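Local coordinates for BRO1 protein (Saccharomyces cerevisiae, PDB 1ZB1), which helps sort cargo proteins into intralumenal vesicles of the multivesicular body and recruits the deubiquitinase Doa4 to endosomes, the part described here being its Bro1 domain, at residues A[97-102]-A[122-127]; A[159-164]-A[347-352]; A[244-249]-A[294-299]; A[265-268]-A[274-277]. All blocks are in the same frame, centred on the assembly; numbering follows the deposited sequence.

Interaction 1: A[97-102]-A[122-127]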
loop_
_atom_site.group_PDB
_atom_site.type_symbol
_atom_site.label_atom_id
_atom_site.label_comp_id
_atom_site.label_asym_id
_atom_site.label_seq_id
_atom_site.Cartn_x
_atom_site.Cartn_y
_atom_site.Cartn_z
ATOM N N PHE A 97 -24.158 -10.505 4.945
ATOM C CA PHE A 97 -22.979 -9.654 4.782
ATOM C C PHE A 97 -23.097 -8.949 3.423
ATOM O O PHE A 97 -23.051 -9.600 2.367
ATOM C CB PHE A 97 -21.712 -10.518 4.813
ATOM C CG PHE A 97 -21.522 -11.292 6.101
ATOM C CD1 PHE A 97 -21.242 -12.657 6.071
ATOM C CD2 PHE A 97 -21.551 -10.644 7.335
ATOM C CE1 PHE A 97 -20.989 -13.368 7.251
ATOM C CE2 PHE A 97 -21.298 -11.340 8.522
ATOM C CZ PHE A 97 -21.016 -12.700 8.484
ATOM N N THR A 98 -23.235 -7.626 3.452
ATOM C CA THR A 98 -23.411 -6.845 2.230
ATOM C C THR A 98 -22.362 -5.749 2.041
ATOM O O THR A 98 -22.296 -4.791 2.824
ATOM C CB THR A 98 -24.835 -6.219 2.219
ATOM O OG1 THR A 98 -25.810 -7.267 2.342
ATOM C CG2 THR A 98 -25.087 -5.435 0.930
ATOM N N TRP A 99 -21.548 -5.888 0.995
ATOM C CA TRP A 99 -20.488 -4.915 0.707
ATOM C C TRP A 99 -20.527 -4.283 -0.681
ATOM O O TRP A 99 -20.819 -4.951 -1.677
ATOM C CB TRP A 99 -19.105 -5.553 0.900
ATOM C CG TRP A 99 -18.812 -5.933 2.321
ATOM C CD1 TRP A 99 -19.221 -7.059 2.969
ATOM C CD2 TRP A 99 -18.081 -5.160 3.278
ATOM N NE1 TRP A 99 -18.788 -7.037 4.279
ATOM C CE2 TRP A 99 -18.087 -5.881 4.493
ATOM C CE3 TRP A 99 -17.418 -3.923 3.228
ATOM C CZ2 TRP A 99 -17.456 -5.409 5.650
ATOM C CZ3 TRP A 99 -16.787 -3.453 4.388
ATOM C CH2 TRP A 99 -16.814 -4.198 5.579
ATOM N N TYR A 100 -20.203 -2.993 -0.732
ATOM C CA TYR A 100 -20.160 -2.234 -1.978
ATOM C C TYR A 100 -18.729 -2.158 -2.510
ATOM O O TYR A 100 -17.766 -2.166 -1.740
ATOM C CB TYR A 100 -20.646 -0.792 -1.756
ATOM C CG TYR A 100 -22.122 -0.626 -1.466
ATOM C CD1 TYR A 100 -22.647 -0.881 -0.196
ATOM C CD2 TYR A 100 -22.994 -0.179 -2.464
ATOM C CE1 TYR A 100 -24.008 -0.688 0.074
ATOM C CE2 TYR A 100 -24.352 0.013 -2.205
ATOM C CZ TYR A 100 -24.849 -0.239 -0.941
ATOM O OH TYR A 100 -26.182 -0.025 -0.693
ATOM N N ASP A 101 -18.583 -2.073 -3.826
ATOM C CA ASP A 101 -17.256 -1.944 -4.414
ATOM C C ASP A 101 -16.738 -0.534 -4.090
ATOM O O ASP A 101 -17.523 0.418 -4.035
ATOM C CB ASP A 101 -17.312 -2.101 -5.937
ATOM C CG ASP A 101 -17.450 -3.544 -6.383
ATOM O OD1 ASP A 101 -17.352 -4.456 -5.536
ATOM O OD2 ASP A 101 -17.641 -3.758 -7.595
ATOM N N ALA A 102 -15.428 -0.401 -3.886
ATOM C CA ALA A 102 -14.834 0.906 -3.599
ATOM C C ALA A 102 -15.165 1.866 -4.741
ATOM O O ALA A 102 -15.139 1.481 -5.913
ATOM C CB ALA A 102 -13.313 0.780 -3.437
ATOM N N LYS A 122 -14.617 -11.414 5.984
ATOM C CA LYS A 122 -13.206 -11.279 6.351
ATOM C C LYS A 122 -12.399 -10.501 5.314
ATOM O O LYS A 122 -11.717 -9.531 5.644
ATOM C CB LYS A 122 -12.553 -12.660 6.519
ATOM C CG LYS A 122 -12.821 -13.342 7.845
ATOM C CD LYS A 122 -12.418 -14.820 7.808
ATOM C CE LYS A 122 -10.965 -15.012 7.382
ATOM N NZ LYS A 122 -10.545 -16.444 7.444
ATOM N N SER A 123 -12.463 -10.940 4.060
ATOM C CA SER A 123 -11.707 -10.292 2.995
ATOM C C SER A 123 -12.033 -8.807 2.862
ATOM O O SER A 123 -11.127 -7.981 2.698
ATOM C CB SER A 123 -11.945 -11.012 1.652
ATOM O OG SER A 123 -13.308 -10.980 1.271
ATOM N N CYS A 124 -13.316 -8.460 2.938
ATOM C CA CYS A 124 -13.710 -7.059 2.811
ATOM C C CYS A 124 -13.189 -6.225 3.990
ATOM O O CYS A 124 -12.713 -5.100 3.810
ATOM C CB CYS A 124 -15.230 -6.944 2.699
ATOM S SG CYS A 124 -15.883 -7.495 1.087
ATOM N N THR A 125 -13.279 -6.781 5.190
ATOM C CA THR A 125 -12.787 -6.095 6.375
ATOM C C THR A 125 -11.262 -5.879 6.274
ATOM O O THR A 125 -10.757 -4.797 6.579
ATOM C CB THR A 125 -13.109 -6.914 7.650
ATOM O OG1 THR A 125 -14.525 -6.919 7.871
ATOM C CG2 THR A 125 -12.406 -6.312 8.862
ATOM N N LEU A 126 -10.530 -6.905 5.844
ATOM C CA LEU A 126 -9.071 -6.788 5.726
ATOM C C LEU A 126 -8.676 -5.794 4.632
ATOM O O LEU A 126 -7.644 -5.120 4.724
ATOM C CB LEU A 126 -8.442 -8.167 5.468
ATOM C CG LEU A 126 -6.925 -8.210 5.228
ATOM C CD1 LEU A 126 -6.177 -7.463 6.335
ATOM C CD2 LEU A 126 -6.482 -9.666 5.177
ATOM N N PHE A 127 -9.495 -5.696 3.593
ATOM C CA PHE A 127 -9.223 -4.737 2.528
ATOM C C PHE A 127 -9.256 -3.329 3.150
ATOM O O PHE A 127 -8.392 -2.484 2.882
ATOM C CB PHE A 127 -10.292 -4.856 1.432
ATOM C CG PHE A 127 -10.081 -3.923 0.267
ATOM C CD1 PHE A 127 -10.523 -2.606 0.320
ATOM C CD2 PHE A 127 -9.426 -4.368 -0.886
ATOM C CE1 PHE A 127 -10.321 -1.733 -0.752
ATOM C CE2 PHE A 127 -9.212 -3.509 -1.971
ATOM C CZ PHE A 127 -9.659 -2.188 -1.909
#
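Trp99 lies with one face of its indole against the side chain of Cys124. Cys124 CB sits over the centre of the ring system, 3.4 Å from Trp99 CD2, and makes a CH-pi contact 16° off the normal of the five-membered ring. The sulfur covers the same face nearer the root of the side chain, with Cys124 SG 3.5 Å from Trp99 CG, a sulfur-aromatic contact. This pairing follows from the cysteine torsion (chi1 -73°), which sets SG anti to the carbonyl carbon, beside the backbone N, and so over the same indole face as CB. Farther out on the indole, Thr125 OG1 comes obliquely to within 4.0 Å of Trp99 CZ2, while its polar partner is the carbonyl of Glu121, one turn earlier. Glu121 also accepts a hydrogen bond, through OE1, from Trp99 NE1, which helps to fix the rotation of the indole. Strand 97-100 pairs antiparallel with strand 112-115, so the two-stranded sheet of the Bro1 domain rests on helix 118-139 partly through this tryptophan, with Phe97 touching the helix nearer its start. The grip is therefore one of dispersion and pi-face contact, while the buried indole N-H is satisfied by a carboxylate of the same helix.

Interaction 2: A[159-164]-A[347-352]; sequences FEYLSE and PTWEKI
An edge-to-face aromatic pair, Tyr161 with Trp349, joins helix 146-165 to the first turn of helix 349-371, the last helix modelled in the chain. The edge of the Trp349 five-membered ring is directed at the phenol face: CD1 stands 3.3 Å above the Tyr161 plane, over its centre, with the two planes at 54°. Both side chains have CG anti to the backbone N (chi1 159° for Trp349), an orientation that brings the rings together between the helices. On the elongated, helix-rich Bro1 domain this contact brings together parts of the chain more than 180 residues apart, and Leu126 of helix 118-139 touches both rings, while Tyr76 adds a further edge-to-face partner to Trp349. Glu350 folds back through a bend at chi2 (81°), so that its OE1 reaches the rim of the phenol, 3.5 Å from Tyr161 CE1, with the carboxylate nearly perpendicular to the ring. Water binds at the tyrosine hydroxyl: one molecule lies 2.9 Å from Tyr161 OH and accepts weakly from Trp349 NE1, and a second, 2.6 Å from Tyr161 OH, donates weakly to Glu350 OE1. Thr348 is the N-cap of helix 349-371, its OG1 accepting from Lys351 N at 3.1 Å.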
loop_
_atom_site.group_PDB
_atom_site.type_symbol
_atom_site.label_atom_id
_atom_site.label_comp_id
_atom_site.label_asym_id
_atom_site.label_seq_id
_atom_site.Cartn_x
_atom_site.Cartn_y
_atom_site.Cartn_z
ATOM N N PHE A 159 -2.409 -6.200 1.878
ATOM C CA PHE A 159 -2.824 -6.408 0.485
ATOM C C PHE A 159 -2.199 -7.665 -0.116
ATOM O O PHE A 159 -2.814 -8.348 -0.942
ATOM C CB PHE A 159 -2.457 -5.200 -0.377
ATOM C CG PHE A 159 -3.379 -4.025 -0.195
ATOM C CD1 PHE A 159 -4.759 -4.179 -0.358
ATOM C CD2 PHE A 159 -2.871 -2.760 0.100
ATOM C CE1 PHE A 159 -5.623 -3.092 -0.236
ATOM C CE2 PHE A 159 -3.730 -1.661 0.224
ATOM C CZ PHE A 159 -5.112 -1.830 0.054
ATOM N N GLU A 160 -0.973 -7.958 0.300
ATOM C CA GLU A 160 -0.257 -9.135 -0.171
ATOM C C GLU A 160 -0.981 -10.402 0.290
ATOM O O GLU A 160 -1.190 -11.327 -0.496
ATOM C CB GLU A 160 1.178 -9.114 0.371
ATOM C CG GLU A 160 1.993 -10.353 0.050
ATOM C CD GLU A 160 3.436 -10.221 0.504
ATOM O OE1 GLU A 160 3.672 -10.096 1.726
ATOM O OE2 GLU A 160 4.331 -10.237 -0.367
ATOM N N TYR A 161 -1.362 -10.436 1.563
ATOM C CA TYR A 161 -2.075 -11.586 2.128
ATOM C C TYR A 161 -3.403 -11.785 1.408
ATOM O O TYR A 161 -3.816 -12.916 1.131
ATOM C CB TYR A 161 -2.334 -11.371 3.621
ATOM C CG TYR A 161 -3.060 -12.522 4.292
ATOM C CD1 TYR A 161 -2.350 -13.574 4.872
ATOM C CD2 TYR A 161 -4.456 -12.559 4.340
ATOM C CE1 TYR A 161 -3.012 -14.634 5.488
ATOM C CE2 TYR A 161 -5.128 -13.617 4.948
ATOM C CZ TYR A 161 -4.397 -14.650 5.523
ATOM O OH TYR A 161 -5.048 -15.689 6.152
ATOM N N LEU A 162 -4.081 -10.681 1.117
ATOM C CA LEU A 162 -5.351 -10.733 0.406
ATOM C C LEU A 162 -5.187 -11.343 -0.998
ATOM O O LEU A 162 -5.981 -12.195 -1.415
ATOM C CB LEU A 162 -5.935 -9.320 0.280
ATOM C CG LEU A 162 -6.580 -8.727 1.546
ATOM C CD1 LEU A 162 -6.833 -7.242 1.332
ATOM C CD2 LEU A 162 -7.893 -9.450 1.861
ATOM N N SER A 163 -4.163 -10.912 -1.727
ATOM C CA SER A 163 -3.966 -11.426 -3.082
ATOM C C SER A 163 -3.601 -12.902 -3.102
ATOM O O SER A 163 -3.961 -13.621 -4.032
ATOM C CB SER A 163 -2.885 -10.628 -3.819
ATOM O OG SER A 163 -1.604 -10.905 -3.293
ATOM N N GLU A 164 -2.895 -13.359 -2.074
ATOM C CA GLU A 164 -2.487 -14.760 -2.018
ATOM C C GLU A 164 -3.475 -15.696 -1.323
ATOM O O GLU A 164 -3.377 -16.915 -1.477
ATOM C CB GLU A 164 -1.124 -14.879 -1.326
ATOM C CG GLU A 164 -0.053 -13.982 -1.915
ATOM C CD GLU A 164 1.305 -14.185 -1.270
ATOM O OE1 GLU A 164 1.362 -14.403 -0.041
ATOM O OE2 GLU A 164 2.321 -14.114 -1.993
ATOM N N PRO A 347 6.163 -7.430 7.510
ATOM C CA PRO A 347 5.850 -8.454 8.506
ATOM C C PRO A 347 4.706 -9.282 7.932
ATOM O O PRO A 347 4.124 -8.905 6.918
ATOM C CB PRO A 347 5.430 -7.625 9.708
ATOM C CG PRO A 347 4.691 -6.499 9.060
ATOM C CD PRO A 347 5.589 -6.129 7.898
ATOM N N THR A 348 4.382 -10.412 8.543
ATOM C CA THR A 348 3.275 -11.209 8.017
ATOM C C THR A 348 1.960 -10.629 8.535
ATOM O O THR A 348 1.946 -9.964 9.569
ATOM C CB THR A 348 3.367 -12.682 8.466
ATOM O OG1 THR A 348 3.447 -12.737 9.895
ATOM C CG2 THR A 348 4.590 -13.358 7.852
ATOM N N TRP A 349 0.867 -10.855 7.805
ATOM C CA TRP A 349 -0.449 -10.381 8.242
ATOM C C TRP A 349 -0.716 -11.068 9.575
ATOM O O TRP A 349 -1.277 -10.474 10.494
ATOM C CB TRP A 349 -1.544 -10.768 7.231
ATOM C CG TRP A 349 -2.966 -10.792 7.802
ATOM C CD1 TRP A 349 -3.852 -11.834 7.748
ATOM C CD2 TRP A 349 -3.638 -9.738 8.517
ATOM N NE1 TRP A 349 -5.031 -11.500 8.386
ATOM C CE2 TRP A 349 -4.925 -10.221 8.865
ATOM C CE3 TRP A 349 -3.278 -8.434 8.901
ATOM C CZ2 TRP A 349 -5.854 -9.447 9.577
ATOM C CZ3 TRP A 349 -4.207 -7.663 9.613
ATOM C CH2 TRP A 349 -5.476 -8.175 9.942
ATOM N N GLU A 350 -0.292 -12.328 9.668
ATOM C CA GLU A 350 -0.464 -13.118 10.884
ATOM C C GLU A 350 0.119 -12.415 12.111
ATOM O O GLU A 350 -0.493 -12.411 13.181
ATOM C CB GLU A 350 0.193 -14.496 10.727
ATOM C CG GLU A 350 -0.501 -15.445 9.745
ATOM C CD GLU A 350 -0.144 -15.186 8.283
ATOM O OE1 GLU A 350 -0.494 -16.034 7.432
ATOM O OE2 GLU A 350 0.479 -14.145 7.977
ATOM N N LYS A 351 1.299 -11.821 11.952
ATOM C CA LYS A 351 1.957 -11.114 13.047
ATOM C C LYS A 351 1.288 -9.778 13.368
ATOM O O LYS A 351 1.318 -9.320 14.508
ATOM C CB LYS A 351 3.438 -10.892 12.721
ATOM C CG LYS A 351 4.243 -12.184 12.656
ATOM C CD LYS A 351 5.721 -11.916 12.408
ATOM C CE LYS A 351 6.519 -13.217 12.343
ATOM N NZ LYS A 351 7.983 -12.971 12.193
ATOM N N ILE A 352 0.694 -9.145 12.361
ATOM C CA ILE A 352 0.008 -7.874 12.574
ATOM C C ILE A 352 -1.277 -8.127 13.368
ATOM O O ILE A 352 -1.630 -7.366 14.269
ATOM C CB ILE A 352 -0.357 -7.204 11.223
ATOM C CG1 ILE A 352 0.903 -6.631 10.562
ATOM C CG2 ILE A 352 -1.402 -6.114 11.441
ATOM C CD1 ILE A 352 0.677 -6.111 9.144
HETATM O O HOH W 1 -6.664 -14.492 8.252
HETATM O O HOH W 2 -3.568 -17.387 7.499
#

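Interaction 3: A[244-249]-A[294-299]; sequences WKTTVT and KTWLVE
Thr246 is the first residue of the helical segment 244-249 to meet the loop 294-299, and it does so at the edge of an indole. Its OG1 lies close to the plane of the Trp296 ring, 3.4 Å from Trp296 CD1. The hydroxyl occupies the position between the backbone N and the carbonyl carbon (chi1 63°), which directs it to the loop and also allows a weak hydrogen bond back to the carbonyl of Lys243. A water in the plane of the indole completes the link, lying 3.1 Å from Thr246 OG1 and accepting from Trp296 NE1 at 2.9 Å. One residue on, Thr247 uses both branches of its side chain. Its OG1 approaches the same tryptophan obliquely, 3.7 Å from Trp296 CD1, and shares a second water with the loop backbone; that water is 3.1 Å from Thr247 OG1 and accepts from Trp296 N at 2.8 Å. The methyl CG2 goes the other way, to Leu297, with Thr247 CG2 4.0 Å from Leu297 CD1. Leu297 is buried, with Phe303 of the next helix, Cys250 and Tyr9 around it, whereas Trp296 stands exposed and has Lys243 as a cation-pi partner. Segment 294-299, part of the loop between helix 275-290 and helix 303-322, is thus held to helix 242-269 in two ways, by an apolar contact at Leu297 and by bridging waters at Trp296. Water carries much of the clear polar linkage: the two molecules accept from the indole and backbone N-H of Trp296 while also bonding to the two threonine hydroxyls.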
loop_
_atom_site.group_PDB
_atom_site.type_symbol
_atom_site.label_atom_id
_atom_site.label_comp_id
_atom_site.label_asym_id
_atom_site.label_seq_id
_atom_site.Cartn_x
_atom_site.Cartn_y
_atom_site.Cartn_z
ATOM N N TRP A 244 -3.448 7.923 -11.419
ATOM C CA TRP A 244 -2.291 7.170 -10.936
ATOM C C TRP A 244 -1.315 6.713 -12.012
ATOM O O TRP A 244 -0.101 6.677 -11.787
ATOM C CB TRP A 244 -2.740 5.936 -10.142
ATOM C CG TRP A 244 -3.530 6.238 -8.907
ATOM C CD1 TRP A 244 -3.671 7.451 -8.292
ATOM C CD2 TRP A 244 -4.254 5.296 -8.109
ATOM N NE1 TRP A 244 -4.438 7.320 -7.158
ATOM C CE2 TRP A 244 -4.809 6.007 -7.022
ATOM C CE3 TRP A 244 -4.489 3.918 -8.207
ATOM C CZ2 TRP A 244 -5.584 5.388 -6.036
ATOM C CZ3 TRP A 244 -5.260 3.300 -7.227
ATOM C CH2 TRP A 244 -5.799 4.037 -6.154
ATOM N N LYS A 245 -1.834 6.352 -13.178
ATOM C CA LYS A 245 -0.979 5.861 -14.249
ATOM C C LYS A 245 0.157 6.814 -14.630
ATOM O O LYS A 245 1.315 6.405 -14.718
ATOM C CB LYS A 245 -1.826 5.544 -15.484
ATOM C CG LYS A 245 -1.116 4.687 -16.518
ATOM C CD LYS A 245 -2.044 4.336 -17.670
ATOM C CE LYS A 245 -1.394 3.343 -18.613
ATOM N NZ LYS A 245 -0.108 3.872 -19.139
ATOM N N THR A 246 -0.167 8.085 -14.846
ATOM C CA THR A 246 0.851 9.049 -15.244
ATOM C C THR A 246 1.876 9.329 -14.148
ATOM O O THR A 246 3.056 9.515 -14.431
ATOM C CB THR A 246 0.214 10.382 -15.699
ATOM O OG1 THR A 246 -0.496 10.981 -14.608
ATOM C CG2 THR A 246 -0.759 10.132 -16.840
ATOM N N THR A 247 1.429 9.343 -12.897
ATOM C CA THR A 247 2.334 9.610 -11.783
ATOM C C THR A 247 3.310 8.458 -11.520
ATOM O O THR A 247 4.460 8.680 -11.143
ATOM C CB THR A 247 1.528 9.937 -10.514
ATOM O OG1 THR A 247 0.828 11.169 -10.720
ATOM C CG2 THR A 247 2.440 10.076 -9.305
ATOM N N VAL A 248 2.854 7.228 -11.728
ATOM C CA VAL A 248 3.705 6.065 -11.532
ATOM C C VAL A 248 4.819 6.100 -12.581
ATOM O O VAL A 248 5.991 5.848 -12.281
ATOM C CB VAL A 248 2.885 4.754 -11.669
ATOM C CG1 VAL A 248 3.817 3.562 -11.849
ATOM C CG2 VAL A 248 2.020 4.554 -10.424
ATOM N N THR A 249 4.452 6.428 -13.815
ATOM C CA THR A 249 5.427 6.500 -14.897
ATOM C C THR A 249 6.446 7.612 -14.642
ATOM O O THR A 249 7.638 7.438 -14.881
ATOM C CB THR A 249 4.731 6.746 -16.254
ATOM O OG1 THR A 249 3.864 5.641 -16.544
ATOM C CG2 THR A 249 5.764 6.882 -17.367
ATOM N N LYS A 294 4.848 14.495 -15.631
ATOM C CA LYS A 294 4.937 15.258 -14.382
ATOM C C LYS A 294 3.671 15.980 -13.943
ATOM O O LYS A 294 3.613 16.524 -12.840
ATOM C CB LYS A 294 6.053 16.300 -14.497
ATOM C CG LYS A 294 5.722 17.459 -15.447
ATOM C CD LYS A 294 6.751 18.581 -15.330
ATOM C CE LYS A 294 6.365 19.802 -16.158
ATOM N NZ LYS A 294 6.489 19.554 -17.622
ATOM N N THR A 295 2.665 15.984 -14.805
ATOM C CA THR A 295 1.404 16.681 -14.552
ATOM C C THR A 295 0.942 16.921 -13.103
ATOM O O THR A 295 0.728 18.068 -12.709
ATOM C CB THR A 295 0.258 15.999 -15.328
ATOM O OG1 THR A 295 0.691 15.722 -16.669
ATOM C CG2 THR A 295 -0.959 16.917 -15.378
ATOM N N TRP A 296 0.796 15.866 -12.305
ATOM C CA TRP A 296 0.315 16.037 -10.928
ATOM C C TRP A 296 1.373 16.288 -9.855
ATOM O O TRP A 296 1.032 16.555 -8.702
ATOM C CB TRP A 296 -0.525 14.820 -10.510
ATOM C CG TRP A 296 -1.525 14.414 -11.547
ATOM C CD1 TRP A 296 -1.347 13.495 -12.541
ATOM C CD2 TRP A 296 -2.827 14.976 -11.750
ATOM N NE1 TRP A 296 -2.454 13.454 -13.353
ATOM C CE2 TRP A 296 -3.378 14.354 -12.891
ATOM C CE3 TRP A 296 -3.580 15.949 -11.078
ATOM C CZ2 TRP A 296 -4.650 14.673 -13.380
ATOM C CZ3 TRP A 296 -4.850 16.266 -11.564
ATOM C CH2 TRP A 296 -5.369 15.628 -12.705
ATOM N N LEU A 297 2.645 16.221 -10.231
ATOM C CA LEU A 297 3.733 16.401 -9.271
ATOM C C LEU A 297 4.469 17.736 -9.332
ATOM O O LEU A 297 5.353 17.987 -8.512
ATOM C CB LEU A 297 4.754 15.286 -9.454
ATOM C CG LEU A 297 4.281 13.858 -9.199
ATOM C CD1 LEU A 297 5.260 12.891 -9.834
ATOM C CD2 LEU A 297 4.162 13.615 -7.715
ATOM N N VAL A 298 4.117 18.587 -10.294
ATOM C CA VAL A 298 4.793 19.875 -10.441
ATOM C C VAL A 298 4.915 20.661 -9.140
ATOM O O VAL A 298 5.869 21.415 -8.957
ATOM C CB VAL A 298 4.103 20.767 -11.508
ATOM C CG1 VAL A 298 4.178 20.092 -12.868
ATOM C CG2 VAL A 298 2.658 21.038 -11.120
ATOM N N GLU A 299 3.967 20.483 -8.229
ATOM C CA GLU A 299 4.018 21.199 -6.957
ATOM C C GLU A 299 4.706 20.410 -5.849
ATOM O O GLU A 299 4.852 20.901 -4.729
ATOM C CB GLU A 299 2.607 21.578 -6.505
ATOM C CG GLU A 299 1.945 22.634 -7.374
ATOM C CD GLU A 299 0.591 23.048 -6.841
ATOM O OE1 GLU A 299 0.519 23.463 -5.665
ATOM O OE2 GLU A 299 -0.401 22.960 -7.598
HETATM O O HOH W 3 -3.354 11.844 -15.552
HETATM O O HOH W 4 2.057 13.320 -12.508
#

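Interaction 4: A[265-268]-A[274-277]; sequences LHLE and GEAI
Leu267 carries most of this contact, and its side chain can be traced outward from the helix that ends nearby. At its base, CB presses against the methyl of the facing helix, with Leu267 CB only 3.5 Å from Ala276 CB, tighter than usual for two carbons; the same CB is 3.8 Å from Ala276 CA. The next bond places CG anti to the carbonyl carbon (chi1 -65°), and from there the chain forks. One branch, CD1, dips to the backbone of the second helix, where Leu267 CD1 is 3.5 Å from Ala276 CA and 3.6 Å from Glu275 O. It also meets the aliphatic part of the glutamate, at 4.0 Å from Glu275 CG. The other branch, CD2, runs on to the end of that side chain and lies 3.9 Å from Glu275 OE1. Glu275 crosses the leucine at about a right angle, extended beyond CG, and its carboxylate has a salt-bridge partner in Arg272 of the connecting turn. The alanine methyl has a second neighbour in the backbone of the first helix, with Ala276 CB 4.0 Å from Glu268 N. The Glu268 side chain itself leads off to helix 303-322, where it forms a salt bridge with Lys313. Gly274 (phi 86°) is the N-cap of helix 275-290, with a backbone shape at which a CB would crowd the preceding carbonyl oxygen, consistent with glycine there. The small alanine is consistent with the close approach, 5.1 Å between Leu267 CA and Ala276 CA, beside the tight turn of a helical hairpin, helix 242-269 followed by helix 275-290.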
loop_
_atom_site.group_PDB
_atom_site.type_symbol
_atom_site.label_atom_id
_atom_site.label_comp_id
_atom_site.label_asym_id
_atom_site.label_seq_id
_atom_site.Cartn_x
_atom_site.Cartn_y
_atom_site.Cartn_z
ATOM N N LEU A 265 27.925 11.403 -8.678
ATOM C CA LEU A 265 28.597 12.184 -7.649
ATOM C C LEU A 265 29.623 11.307 -6.931
ATOM O O LEU A 265 30.626 11.798 -6.414
ATOM C CB LEU A 265 27.587 12.734 -6.639
ATOM C CG LEU A 265 26.611 13.795 -7.157
ATOM C CD1 LEU A 265 25.734 14.276 -6.016
ATOM C CD2 LEU A 265 27.383 14.964 -7.757
ATOM N N HIS A 266 29.361 10.005 -6.911
ATOM C CA HIS A 266 30.266 9.053 -6.281
ATOM C C HIS A 266 31.482 8.844 -7.179
ATOM O O HIS A 266 32.620 8.831 -6.707
ATOM C CB HIS A 266 29.546 7.722 -6.041
ATOM C CG HIS A 266 30.470 6.564 -5.840
ATOM N ND1 HIS A 266 30.674 5.600 -6.804
ATOM C CD2 HIS A 266 31.278 6.236 -4.803
ATOM C CE1 HIS A 266 31.569 4.730 -6.372
ATOM N NE2 HIS A 266 31.953 5.094 -5.161
ATOM N N LEU A 267 31.235 8.682 -8.476
ATOM C CA LEU A 267 32.310 8.481 -9.439
ATOM C C LEU A 267 33.279 9.661 -9.421
ATOM O O LEU A 267 34.488 9.482 -9.562
ATOM C CB LEU A 267 31.733 8.296 -10.844
ATOM C CG LEU A 267 30.877 7.044 -11.040
ATOM C CD1 LEU A 267 30.343 7.003 -12.461
ATOM C CD2 LEU A 267 31.709 5.809 -10.750
ATOM N N GLU A 268 32.744 10.865 -9.247
ATOM C CA GLU A 268 33.570 12.066 -9.192
ATOM C C GLU A 268 34.386 12.038 -7.909
ATOM O O GLU A 268 35.504 12.549 -7.854
ATOM C CB GLU A 268 32.698 13.324 -9.202
ATOM C CG GLU A 268 33.451 14.576 -8.773
ATOM C CD GLU A 268 32.572 15.805 -8.717
ATOM O OE1 GLU A 268 31.442 15.707 -8.196
ATOM O OE2 GLU A 268 33.019 16.873 -9.182
ATOM N N GLY A 274 34.425 11.586 -16.468
ATOM C CA GLY A 274 34.322 11.002 -17.790
ATOM C C GLY A 274 33.393 9.814 -17.673
ATOM O O GLY A 274 32.477 9.637 -18.476
ATOM N N GLU A 275 33.643 8.988 -16.663
ATOM C CA GLU A 275 32.801 7.834 -16.405
ATOM C C GLU A 275 31.601 8.430 -15.679
ATOM O O GLU A 275 30.455 8.039 -15.903
ATOM C CB GLU A 275 33.532 6.830 -15.510
ATOM C CG GLU A 275 32.791 5.523 -15.310
ATOM C CD GLU A 275 33.658 4.456 -14.666
ATOM O OE1 GLU A 275 34.124 4.668 -13.528
ATOM O OE2 GLU A 275 33.875 3.402 -15.302
ATOM N N ALA A 276 31.891 9.409 -14.825
ATOM C CA ALA A 276 30.872 10.112 -14.060
ATOM C C ALA A 276 30.045 10.960 -15.018
ATOM O O ALA A 276 28.826 11.063 -14.884
ATOM C CB ALA A 276 31.528 11.001 -13.012
ATOM N N ILE A 277 30.722 11.573 -15.983
ATOM C CA ILE A 277 30.056 12.405 -16.978
ATOM C C ILE A 277 29.063 11.555 -17.767
ATOM O O ILE A 277 27.988 12.021 -18.140
ATOM C CB ILE A 277 31.090 13.036 -17.947
ATOM C CG1 ILE A 277 31.960 14.038 -17.182
ATOM C CG2 ILE A 277 30.382 13.712 -19.117
ATOM C CD1 ILE A 277 33.112 14.597 -17.989
#

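The four contacts are spread along the elongated Bro1 domain. Interactions 1 and 2 are the only pair that touch: their centres are 16 Å apart, and successive helices 118-139 and 146-165 meet where Leu126 CD2 lies 3.6 Å from Leu162 CD2, continuing the packing from the sheet side to the last helix. Interaction 3 is separate, about 8 Å from interaction 1 and 9 Å from interaction 2 between nearest atoms. It shares helix 242-269 with interaction 4, whose centre lies 29 Å away. Interactions 1 and 4, with centres 52 Å apart, lie on opposite sides of the chain's centre. In sequence, interaction 4 nests within interaction 3, and both within interaction 2.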